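Local coordinates for peptidase M28 (PDB 3IIB), which probably acts as a zinc-dependent carboxypeptidase or dipeptidase of family M28, a homodimer whose chains each carry a two-zinc site, at residues A[58-63]-A[279-284]; A[78-83]-A[88-93]; A[211-214]-A[218-221]; A[296-301]-A[311-316]. All coordinates share one frame; numbering follows the deposited sequence.

Interaction 1: A[58-63]-A[279-284]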
loop_
_atom_site.group_PDB
_atom_site.type_symbol
_atom_site.label_atom_id
_atom_site.label_comp_id
_atom_site.label_asym_id
_atom_site.label_seq_id
_atom_site.Cartn_x
_atom_site.Cartn_y
_atom_site.Cartn_z
ATOM N N LEU A 58 -33.788 -8.986 -1.454
ATOM C CA LEU A 58 -34.256 -7.654 -1.149
ATOM C C LEU A 58 -35.688 -7.407 -1.633
ATOM O O LEU A 58 -36.253 -6.349 -1.384
ATOM C CB LEU A 58 -33.306 -6.614 -1.757
ATOM C CG LEU A 58 -31.910 -6.635 -1.138
ATOM C CD1 LEU A 58 -30.927 -5.795 -1.961
ATOM C CD2 LEU A 58 -31.997 -6.147 0.309
ATOM N N GLY A 59 -36.300 -8.371 -2.322
ATOM C CA GLY A 59 -37.715 -8.250 -2.650
ATOM C C GLY A 59 -38.068 -7.466 -3.894
ATOM O O GLY A 59 -39.214 -7.048 -4.051
ATOM N N PHE A 60 -37.111 -7.280 -4.806
ATOM C CA PHE A 60 -37.413 -6.545 -6.038
ATOM C C PHE A 60 -38.514 -7.231 -6.813
ATOM O O PHE A 60 -38.721 -8.432 -6.713
ATOM C CB PHE A 60 -36.172 -6.302 -6.904
ATOM C CG PHE A 60 -35.245 -5.244 -6.323
ATOM C CD1 PHE A 60 -35.598 -3.916 -6.383
ATOM C CD2 PHE A 60 -34.111 -5.583 -5.653
ATOM C CE1 PHE A 60 -34.783 -2.957 -5.817
ATOM C CE2 PHE A 60 -33.281 -4.620 -5.072
ATOM C CZ PHE A 60 -33.599 -3.335 -5.156
ATOM N N ASP A 61 -39.242 -6.442 -7.582
ATOM C CA ASP A 61 -40.408 -6.958 -8.299
ATOM C C ASP A 61 -40.046 -7.907 -9.436
ATOM O O ASP A 61 -40.737 -8.917 -9.645
ATOM C CB ASP A 61 -41.253 -5.816 -8.800
ATOM C CG ASP A 61 -41.852 -4.997 -7.666
ATOM O OD1 ASP A 61 -42.586 -5.603 -6.893
ATOM O OD2 ASP A 61 -41.593 -3.780 -7.532
ATOM N N ARG A 62 -38.963 -7.618 -10.137
ATOM C CA ARG A 62 -38.370 -8.570 -11.093
ATOM C C ARG A 62 -36.880 -8.599 -10.872
ATOM O O ARG A 62 -36.254 -7.589 -10.517
ATOM C CB ARG A 62 -38.645 -8.131 -12.541
ATOM C CG ARG A 62 -40.121 -8.144 -12.911
ATOM C CD ARG A 62 -40.356 -7.705 -14.386
ATOM N NE ARG A 62 -39.666 -8.574 -15.346
ATOM C CZ ARG A 62 -39.174 -8.174 -16.526
ATOM N NH1 ARG A 62 -39.232 -6.888 -16.912
ATOM N NH2 ARG A 62 -38.571 -9.067 -17.317
ATOM N N VAL A 63 -36.321 -9.783 -11.048
ATOM C CA VAL A 63 -34.888 -10.001 -10.970
ATOM C C VAL A 63 -34.564 -11.007 -12.044
ATOM O O VAL A 63 -35.138 -12.109 -12.071
ATOM C CB VAL A 63 -34.414 -10.546 -9.551
ATOM C CG1 VAL A 63 -32.902 -10.862 -9.555
ATOM C CG2 VAL A 63 -34.770 -9.583 -8.403
ATOM N N ALA A 279 -28.895 -0.347 -2.986
ATOM C CA ALA A 279 -29.466 0.221 -1.760
ATOM C C ALA A 279 -30.441 1.360 -2.049
ATOM O O ALA A 279 -31.516 1.415 -1.439
ATOM C CB ALA A 279 -28.356 0.702 -0.775
ATOM N N ALA A 280 -30.089 2.257 -2.965
ATOM C CA ALA A 280 -30.992 3.370 -3.352
ATOM C C ALA A 280 -32.333 2.829 -3.845
ATOM O O ALA A 280 -33.399 3.301 -3.432
ATOM C CB ALA A 280 -30.333 4.281 -4.403
ATOM N N ALA A 281 -32.286 1.827 -4.713
ATOM C CA ALA A 281 -33.505 1.194 -5.226
ATOM C C ALA A 281 -34.310 0.496 -4.088
ATOM O O ALA A 281 -35.542 0.565 -4.066
ATOM C CB ALA A 281 -33.173 0.222 -6.388
ATOM N N LYS A 282 -33.627 -0.153 -3.141
ATOM C CA LYS A 282 -34.295 -0.827 -2.032
ATOM C C LYS A 282 -35.000 0.189 -1.151
ATOM O O LYS A 282 -36.120 -0.029 -0.738
ATOM C CB LYS A 282 -33.297 -1.635 -1.202
ATOM C CG LYS A 282 -33.870 -2.296 0.061
ATOM C CD LYS A 282 -35.039 -3.207 -0.235
ATOM C CE LYS A 282 -35.312 -4.130 0.918
ATOM N NZ LYS A 282 -35.732 -3.436 2.171
ATOM N N HIS A 283 -34.339 1.309 -0.862
ATOM C CA HIS A 283 -35.038 2.349 -0.082
ATOM C C HIS A 283 -36.309 2.813 -0.785
ATOM O O HIS A 283 -37.294 3.150 -0.132
ATOM C CB HIS A 283 -34.119 3.524 0.239
ATOM C CG HIS A 283 -33.029 3.164 1.196
ATOM N ND1 HIS A 283 -33.283 2.661 2.454
ATOM C CD2 HIS A 283 -31.685 3.173 1.058
ATOM C CE1 HIS A 283 -32.134 2.369 3.046
ATOM N NE2 HIS A 283 -31.152 2.696 2.227
ATOM N N ILE A 284 -36.261 2.895 -2.106
ATOM C CA ILE A 284 -37.437 3.291 -2.897
ATOM C C ILE A 284 -38.514 2.198 -2.844
ATOM O O ILE A 284 -39.719 2.484 -2.614
ATOM C CB ILE A 284 -37.047 3.675 -4.334
ATOM C CG1 ILE A 284 -36.299 5.008 -4.322
ATOM C CG2 ILE A 284 -38.337 3.726 -5.251
ATOM C CD1 ILE A 284 -35.634 5.393 -5.668
#
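Phe60 and Ala281 make the apolar part of this contact, a ring carbon meeting a methyl group: Phe60 CE1 lies 3.6 Å from Ala281 CB. The approach is oblique, and the adjacent Phe60 CZ comes up against the helix backbone, 3.8 Å from Lys282 N. With its CG anti to the carbonyl carbon (chi1 -73°), the Phe60 ring extends from the loop to the helix, bordered also by Leu55 and Leu285. Reducing Phe60 to an alanine would probably leave the methyl of Ala281 without its aromatic neighbour and open a gap between loop and helix.

The second kind of contact is aliphatic against polar, and more tentative, because Lys282 is modelled in two conformers. In one of them a bend at chi2 (57°) carries the chain past Leu58, with Lys282 CE 3.3 Å from Leu58 O and 3.9 Å from Leu58 CD2. Its ammonium group goes on to a salt bridge with Asp286.

Gly59, at positive phi (85°), completes a Schellman motif at the end of helix 42-57, where a CB would jam against Leu58 O. The contact thus joins a helix-to-strand connection to helix 267-285, as expected in the layered alpha/beta fold of zinc exopeptidases.

Interaction 2: A[78-83]-A[88-93]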
loop_
_atom_site.group_PDB
_atom_site.type_symbol
_atom_site.label_atom_id
_atom_site.label_comp_id
_atom_site.label_asym_id
_atom_site.label_seq_id
_atom_site.Cartn_x
_atom_site.Cartn_y
_atom_site.Cartn_z
ATOM N N ALA A 78 3.850 -13.056 -12.088
ATOM C CA ALA A 78 4.420 -11.779 -12.502
ATOM C C ALA A 78 5.634 -11.563 -11.596
ATOM O O ALA A 78 5.497 -11.439 -10.382
ATOM C CB ALA A 78 3.410 -10.645 -12.342
ATOM N N LYS A 79 6.812 -11.570 -12.189
ATOM C CA LYS A 79 8.048 -11.320 -11.475
ATOM C C LYS A 79 8.900 -10.385 -12.316
ATOM O O LYS A 79 9.031 -10.566 -13.524
ATOM C CB LYS A 79 8.826 -12.603 -11.268
ATOM C CG LYS A 79 8.186 -13.579 -10.336
ATOM C CD LYS A 79 8.962 -14.900 -10.333
ATOM C CE LYS A 79 10.398 -14.723 -9.840
ATOM N NZ LYS A 79 11.089 -16.051 -9.670
ATOM N N ALA A 80 9.443 -9.357 -11.694
ATOM C CA ALA A 80 10.362 -8.480 -12.400
ATOM C C ALA A 80 11.450 -7.994 -11.460
ATOM O O ALA A 80 11.267 -7.927 -10.242
ATOM C CB ALA A 80 9.631 -7.323 -13.030
ATOM N N SER A 81 12.617 -7.735 -12.018
ATOM C CA SER A 81 13.677 -7.107 -11.219
ATOM C C SER A 81 14.592 -6.271 -12.086
ATOM O O SER A 81 14.617 -6.402 -13.315
ATOM C CB SER A 81 14.457 -8.168 -10.451
ATOM O OG SER A 81 15.147 -8.979 -11.360
ATOM N N ILE A 82 15.333 -5.371 -11.453
ATOM C CA ILE A 82 16.408 -4.673 -12.150
ATOM C C ILE A 82 17.653 -5.525 -12.034
ATOM O O ILE A 82 18.019 -5.983 -10.934
ATOM C CB ILE A 82 16.639 -3.319 -11.510
ATOM C CG1 ILE A 82 15.426 -2.406 -11.773
ATOM C CG2 ILE A 82 17.894 -2.705 -12.050
ATOM C CD1 ILE A 82 15.564 -1.126 -10.845
ATOM N N LEU A 83 18.291 -5.772 -13.173
ATOM C CA LEU A 83 19.528 -6.575 -13.226
ATOM C C LEU A 83 20.779 -5.719 -13.121
ATOM O O LEU A 83 21.795 -6.164 -12.558
ATOM C CB LEU A 83 19.585 -7.428 -14.504
ATOM C CG LEU A 83 18.447 -8.435 -14.723
ATOM C CD1 LEU A 83 18.651 -9.160 -16.077
ATOM C CD2 LEU A 83 18.363 -9.445 -13.608
ATOM N N GLN A 88 17.894 -5.034 -8.022
ATOM C CA GLN A 88 16.834 -4.856 -7.062
ATOM C C GLN A 88 15.529 -5.476 -7.539
ATOM O O GLN A 88 15.248 -5.476 -8.737
ATOM C CB GLN A 88 16.557 -3.371 -6.886
ATOM C CG GLN A 88 17.636 -2.598 -6.242
ATOM C CD GLN A 88 17.145 -1.469 -5.414
ATOM O OE1 GLN A 88 16.130 -1.584 -4.775
ATOM N NE2 GLN A 88 17.934 -0.382 -5.328
ATOM N N PRO A 89 14.662 -5.873 -6.600
ATOM C CA PRO A 89 13.307 -6.342 -6.935
ATOM C C PRO A 89 12.398 -5.217 -7.408
ATOM O O PRO A 89 12.563 -4.053 -7.002
ATOM C CB PRO A 89 12.770 -6.878 -5.598
ATOM C CG PRO A 89 13.944 -7.006 -4.700
ATOM C CD PRO A 89 14.909 -5.964 -5.154
ATOM N N LEU A 90 11.498 -5.561 -8.314
ATOM C CA LEU A 90 10.378 -4.715 -8.676
ATOM C C LEU A 90 9.046 -5.370 -8.292
ATOM O O LEU A 90 8.960 -6.599 -8.102
ATOM C CB LEU A 90 10.419 -4.454 -10.169
ATOM C CG LEU A 90 11.657 -3.778 -10.742
ATOM C CD1 LEU A 90 11.691 -3.947 -12.271
ATOM C CD2 LEU A 90 11.787 -2.282 -10.340
ATOM N N VAL A 91 8.011 -4.547 -8.145
ATOM C CA VAL A 91 6.657 -5.031 -7.872
ATOM C C VAL A 91 5.903 -4.663 -9.163
ATOM O O VAL A 91 5.840 -3.500 -9.569
ATOM C CB VAL A 91 5.995 -4.402 -6.628
ATOM C CG1 VAL A 91 4.470 -4.605 -6.651
ATOM C CG2 VAL A 91 6.615 -5.024 -5.294
ATOM N N VAL A 92 5.430 -5.690 -9.822
ATOM C CA VAL A 92 4.927 -5.586 -11.185
ATOM C C VAL A 92 3.610 -6.337 -11.253
ATOM O O VAL A 92 3.392 -7.290 -10.509
ATOM C CB VAL A 92 5.961 -6.170 -12.194
ATOM C CG1 VAL A 92 6.149 -7.673 -12.017
ATOM C CG2 VAL A 92 5.587 -5.881 -13.620
ATOM N N THR A 93 2.779 -5.958 -12.212
ATOM C CA THR A 93 1.650 -6.785 -12.601
ATOM C C THR A 93 1.423 -6.700 -14.116
ATOM O O THR A 93 1.655 -5.665 -14.735
ATOM C CB THR A 93 0.375 -6.374 -11.823
ATOM O OG1 THR A 93 -0.601 -7.420 -11.934
ATOM C CG2 THR A 93 -0.172 -5.061 -12.352
HETATM O O HOH W 1 8.608 -9.012 -8.987
#
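Ile82 and Gln88 form an antiparallel hydrogen-bonded pair next to the turn of a beta hairpin, built from strands 62-84 and 88-94. Both of their backbone donors are used: Ile82 N gives to Gln88 O at 2.7 Å, and Gln88 N gives to Ile82 O at 3.1 Å. The next pair, Ser81 with Pro89, is non-hydrogen-bonded, so the missing N-H of proline costs the ladder nothing; Ser81 instead makes its backbone bonds with Ser222 of strand 220-242.

Beyond it the ladder slackens. Leu90 N still donates to Ala80 O, 3.1 Å away, but the return bond is replaced by a water, which accepts from Ala80 N at 2.9 Å and donates to Leu90 O at 2.6 Å. Other polar groups look elsewhere: Val91 N is taken by Asp205, Thr93 OG1 by Glu263, and Gln88 NE2 by the carbonyl of Thr31 of the second subunit, which ties this end of the hairpin to the dimer interface.

On the face carrying Ala80, Ile82 and Leu90, the side chains of Ile82 and Leu90 cross at about a right angle, CG1 of Ile82 being 3.9 Å from CD2 of Leu90. Farther along, Val92 holds CG1 between its backbone N and carbonyl carbon (chi1 66°), which brings that methyl of Val92 to 3.6 Å from Ala80 CB.

Interaction 3: A[211-214]-A[218-221]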
loop_
_atom_site.group_PDB
_atom_site.type_symbol
_atom_site.label_atom_id
_atom_site.label_comp_id
_atom_site.label_asym_id
_atom_site.label_seq_id
_atom_site.Cartn_x
_atom_site.Cartn_y
_atom_site.Cartn_z
ATOM N N ALA A 211 15.840 7.183 -10.828
ATOM C CA ALA A 211 17.042 7.529 -10.040
ATOM C C ALA A 211 18.317 6.897 -10.617
ATOM O O ALA A 211 19.397 7.494 -10.595
ATOM C CB ALA A 211 16.841 7.070 -8.596
HETATM N N MSE A 212 18.194 5.675 -11.133
HETATM C CA MSE A 212 19.315 5.036 -11.817
HETATM C C MSE A 212 19.656 5.672 -13.178
HETATM O O MSE A 212 20.834 5.822 -13.508
HETATM C CB MSE A 212 19.002 3.554 -11.994
HETATM C CG MSE A 212 19.089 2.795 -10.685
HETATM SE SE MSE A 212 18.871 0.904 -10.905
HETATM C CE MSE A 212 18.302 0.491 -9.065
ATOM N N LEU A 213 18.617 5.989 -13.973
ATOM C CA LEU A 213 18.765 6.665 -15.242
ATOM C C LEU A 213 19.377 8.034 -15.057
ATOM O O LEU A 213 20.174 8.465 -15.882
ATOM C CB LEU A 213 17.429 6.783 -15.969
ATOM C CG LEU A 213 16.820 5.447 -16.434
ATOM C CD1 LEU A 213 15.361 5.704 -16.894
ATOM C CD2 LEU A 213 17.654 4.769 -17.526
ATOM N N LYS A 214 19.013 8.710 -13.969
ATOM C CA LYS A 214 19.560 10.038 -13.664
ATOM C C LYS A 214 21.047 9.975 -13.351
ATOM O O LYS A 214 21.716 11.007 -13.384
ATOM C CB LYS A 214 18.827 10.726 -12.489
ATOM C CG LYS A 214 17.499 11.358 -12.859
ATOM C CD LYS A 214 16.965 12.266 -11.751
ATOM N N GLU A 218 22.523 2.995 -18.055
ATOM C CA GLU A 218 21.458 2.175 -18.649
ATOM C C GLU A 218 20.914 1.163 -17.640
ATOM O O GLU A 218 21.672 0.592 -16.856
ATOM C CB GLU A 218 21.968 1.452 -19.892
ATOM C CG GLU A 218 22.276 2.463 -21.008
ATOM C CD GLU A 218 22.530 1.825 -22.348
ATOM O OE1 GLU A 218 23.123 0.732 -22.390
ATOM O OE2 GLU A 218 22.131 2.429 -23.354
ATOM N N VAL A 219 19.604 0.952 -17.683
ATOM C CA VAL A 219 18.916 0.004 -16.810
ATOM C C VAL A 219 18.473 -1.183 -17.639
ATOM O O VAL A 219 17.901 -1.042 -18.757
ATOM C CB VAL A 219 17.705 0.666 -16.123
ATOM C CG1 VAL A 219 16.861 -0.357 -15.291
ATOM C CG2 VAL A 219 18.192 1.865 -15.296
ATOM N N VAL A 220 18.789 -2.352 -17.106
ATOM C CA VAL A 220 18.409 -3.629 -17.672
ATOM C C VAL A 220 17.493 -4.281 -16.692
ATOM O O VAL A 220 17.799 -4.304 -15.491
ATOM C CB VAL A 220 19.681 -4.508 -17.864
ATOM C CG1 VAL A 220 19.325 -5.929 -18.396
ATOM C CG2 VAL A 220 20.700 -3.782 -18.750
ATOM N N ILE A 221 16.391 -4.850 -17.170
ATOM C CA ILE A 221 15.441 -5.536 -16.293
ATOM C C ILE A 221 15.239 -6.977 -16.759
ATOM O O ILE A 221 15.542 -7.315 -17.905
ATOM C CB ILE A 221 14.082 -4.787 -16.183
ATOM C CG1 ILE A 221 13.266 -4.837 -17.478
ATOM C CG2 ILE A 221 14.326 -3.322 -15.748
ATOM C CD1 ILE A 221 11.830 -4.325 -17.280
#
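One methyl group of Val219 serves two residues of the helix end. Its CG2 lies 3.7 Å from Leu213 CD2 and 3.8 Å from the CB of Met212, a selenomethionine, so the methyl sits in the notch between successive side chains. Leu213 and Val219 cross at about a right angle, and the leucine branch point is also close, Leu213 CG standing 4.0 Å from Val219 CG2. The valine is turned with CG1 anti to its own nitrogen (chi1 174°); that rotation leaves CG2 anti to the carbonyl carbon and presents it to the helix.

A second shell surrounds both partners. Beyond CB the extended selenomethionine chain leads away from Val219 and packs on Ile82, Pro85 and Phe86, and its residue also packs against Val32 of the second subunit. Val219 touches Ile82 as well and has backbone bonding with Ile110 of strand 106-113, while Leu213 leans on Arg112 of the same strand. The short connection from helix 203-213 into strand 220-242 is in this way closed over the sheet, near the dimer interface.

Every atom that meets across the two segments is carbon. Such a contact is held by dispersion and the exclusion of water, with no donor or acceptor to align, and its specificity comes from how the methyl fits between its two neighbours.

Interaction 4: A[296-301]-A[311-316]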
loop_
_atom_site.group_PDB
_atom_site.type_symbol
_atom_site.label_atom_id
_atom_site.label_comp_id
_atom_site.label_asym_id
_atom_site.label_seq_id
_atom_site.Cartn_x
_atom_site.Cartn_y
_atom_site.Cartn_z
ATOM N N ARG A 296 -35.109 0.625 -12.951
ATOM C CA ARG A 296 -34.369 -0.568 -13.314
ATOM C C ARG A 296 -32.908 -0.428 -12.847
ATOM O O ARG A 296 -32.192 0.501 -13.271
ATOM C CB ARG A 296 -34.453 -0.796 -14.830
ATOM C CG ARG A 296 -33.690 -2.056 -15.273
ATOM C CD ARG A 296 -33.791 -2.322 -16.755
ATOM N NE ARG A 296 -35.153 -2.712 -17.116
ATOM C CZ ARG A 296 -35.646 -2.709 -18.355
ATOM N NH1 ARG A 296 -34.903 -2.306 -19.402
ATOM N NH2 ARG A 296 -36.886 -3.112 -18.557
ATOM N N VAL A 297 -32.487 -1.344 -11.956
ATOM C CA VAL A 297 -31.103 -1.454 -11.531
ATOM C C VAL A 297 -30.414 -2.375 -12.519
ATOM O O VAL A 297 -30.863 -3.490 -12.727
ATOM C CB VAL A 297 -30.966 -2.005 -10.097
ATOM C CG1 VAL A 297 -29.493 -2.308 -9.741
ATOM C CG2 VAL A 297 -31.535 -1.002 -9.071
ATOM N N VAL A 298 -29.345 -1.904 -13.158
ATOM C CA VAL A 298 -28.597 -2.767 -14.061
ATOM C C VAL A 298 -27.182 -2.896 -13.534
ATOM O O VAL A 298 -26.485 -1.878 -13.359
ATOM C CB VAL A 298 -28.568 -2.262 -15.538
ATOM C CG1 VAL A 298 -27.828 -3.249 -16.401
ATOM C CG2 VAL A 298 -29.963 -2.017 -16.014
ATOM N N LEU A 299 -26.768 -4.141 -13.285
ATOM C CA LEU A 299 -25.442 -4.431 -12.818
ATOM C C LEU A 299 -24.708 -5.054 -13.990
ATOM O O LEU A 299 -24.937 -6.213 -14.337
ATOM C CB LEU A 299 -25.461 -5.338 -11.583
ATOM C CG LEU A 299 -26.331 -4.904 -10.418
ATOM C CD1 LEU A 299 -26.228 -5.884 -9.222
ATOM C CD2 LEU A 299 -25.881 -3.504 -9.986
ATOM N N TYR A 300 -23.907 -4.234 -14.656
ATOM C CA TYR A 300 -23.362 -4.601 -15.948
ATOM C C TYR A 300 -22.196 -5.540 -15.829
ATOM O O TYR A 300 -21.367 -5.428 -14.928
ATOM C CB TYR A 300 -22.902 -3.352 -16.751
ATOM C CG TYR A 300 -24.003 -2.429 -17.242
ATOM C CD1 TYR A 300 -24.650 -2.696 -18.414
ATOM C CD2 TYR A 300 -24.358 -1.282 -16.551
ATOM C CE1 TYR A 300 -25.644 -1.844 -18.918
ATOM C CE2 TYR A 300 -25.362 -0.445 -17.021
ATOM C CZ TYR A 300 -25.974 -0.716 -18.213
ATOM O OH TYR A 300 -26.934 0.139 -18.706
ATOM N N ALA A 301 -22.134 -6.450 -16.794
ATOM C CA ALA A 301 -21.030 -7.361 -16.997
ATOM C C ALA A 301 -19.887 -6.713 -17.765
ATOM O O ALA A 301 -20.087 -5.916 -18.689
ATOM C CB ALA A 301 -21.513 -8.642 -17.810
ATOM N N LYS A 311 -22.588 -2.221 -23.911
ATOM C CA LYS A 311 -22.801 -2.254 -25.339
ATOM C C LYS A 311 -23.858 -3.319 -25.675
ATOM O O LYS A 311 -24.725 -3.111 -26.521
ATOM C CB LYS A 311 -21.492 -2.592 -26.033
ATOM C CG LYS A 311 -20.531 -1.424 -26.027
ATOM C CD LYS A 311 -19.176 -1.766 -26.609
ATOM C CE LYS A 311 -18.334 -0.500 -26.664
ATOM N NZ LYS A 311 -16.924 -0.759 -27.041
ATOM N N THR A 312 -23.784 -4.468 -25.007
ATOM C CA THR A 312 -24.742 -5.531 -25.244
ATOM C C THR A 312 -26.160 -5.081 -24.858
ATOM O O THR A 312 -27.120 -5.279 -25.616
ATOM C CB THR A 312 -24.384 -6.805 -24.516
ATOM O OG1 THR A 312 -23.139 -7.295 -25.005
ATOM C CG2 THR A 312 -25.448 -7.882 -24.720
ATOM N N TYR A 313 -26.281 -4.452 -23.699
ATOM C CA TYR A 313 -27.568 -3.953 -23.243
ATOM C C TYR A 313 -28.168 -2.955 -24.261
ATOM O O TYR A 313 -29.327 -3.048 -24.619
ATOM C CB TYR A 313 -27.410 -3.271 -21.883
ATOM C CG TYR A 313 -28.703 -2.711 -21.330
ATOM C CD1 TYR A 313 -29.159 -1.458 -21.700
ATOM C CD2 TYR A 313 -29.438 -3.422 -20.393
ATOM C CE1 TYR A 313 -30.349 -0.953 -21.192
ATOM C CE2 TYR A 313 -30.633 -2.929 -19.880
ATOM C CZ TYR A 313 -31.083 -1.700 -20.267
ATOM O OH TYR A 313 -32.298 -1.264 -19.720
ATOM N N ALA A 314 -27.366 -1.994 -24.703
ATOM C CA ALA A 314 -27.832 -1.004 -25.690
ATOM C C ALA A 314 -28.394 -1.669 -26.936
ATOM O O ALA A 314 -29.411 -1.252 -27.468
ATOM C CB ALA A 314 -26.720 -0.039 -26.061
ATOM N N LYS A 315 -27.749 -2.720 -27.409
ATOM C CA LYS A 315 -28.258 -3.403 -28.601
ATOM C C LYS A 315 -29.469 -4.265 -28.292
ATOM O O LYS A 315 -30.486 -4.213 -29.021
ATOM C CB LYS A 315 -27.152 -4.229 -29.262
ATOM C CG LYS A 315 -26.129 -3.362 -29.945
ATOM N N GLU A 316 -29.405 -5.047 -27.228
ATOM C CA GLU A 316 -30.503 -5.939 -26.820
ATOM C C GLU A 316 -31.790 -5.170 -26.538
ATOM O O GLU A 316 -32.889 -5.640 -26.855
ATOM C CB GLU A 316 -30.090 -6.748 -25.595
ATOM C CG GLU A 316 -31.216 -7.510 -24.879
ATOM C CD GLU A 316 -31.780 -8.657 -25.686
ATOM O OE1 GLU A 316 -31.087 -9.180 -26.609
ATOM O OE2 GLU A 316 -32.936 -9.023 -25.395
#
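Tyr313 spans the distance from helix 308-316 to Arg296, Val298 and Tyr300 on strand 293-300, in a helix-on-sheet packing of the M28 alpha/beta fold. The axes of the two elements pass 10.6 Å apart, a separation bridged by the tyrosine side chain.

Along the helix segment it is Tyr313 that carries the contact, its CG anti to the backbone N (chi1 180°), which lays the ring across to the strand. Starting at its root, Tyr313 CB lies in the plane of the Tyr300 ring at its edge, 3.7 Å from Tyr300 CE1. The two rings form an offset edge-to-face pair with planes at 78°, the Tyr300 edge turned to the Tyr313 face. Farther out, Tyr313 CE2 meets Val298 CG2 at 4.0 Å, while CG1 of that valine sits over the centre of the Tyr300 ring. Tyr300 is in turn a close neighbour of the zinc ligand His257.

At the end of the side chain, Tyr313 OH is hydrogen-bonded to both Arg296 NH1 and His324 NE2. A phenylalanine in place of Tyr313 would probably keep the ring packing but deprive both Arg296 and His324 of a hydrogen-bonding partner. Past the segment, His317 stacks on the Tyr313 ring. Arg296 is also held by salt bridges to Glu320 and Glu241, and its NH1 donates to Tyr313 OH over 2.8 Å, with the oxygen only 2° out of the guanidinium plane.

In the fold
The four contacts fall into two groups on opposite sides of the chain's centre. Interactions 1 and 4 have centres 17 Å apart and touch through Ala281 and Val297, on a helix and a strand, 267-285 and 293-300, that follow each other in the chain. Interactions 2 and 3, about 13 Å apart at their centres, meet where Ile82 packs on the selenomethionine Met212. Centres of interactions 1 and 2 are 46 Å apart, yet both lie on the long strand 62-84, and all four reach the same sheet. Along the chain, interactions 2 and 3 are nested within the loop that interaction 1 closes, and interaction 4 follows. The shared strand thus links the zinc-binding part to a distal region that touches the second subunit.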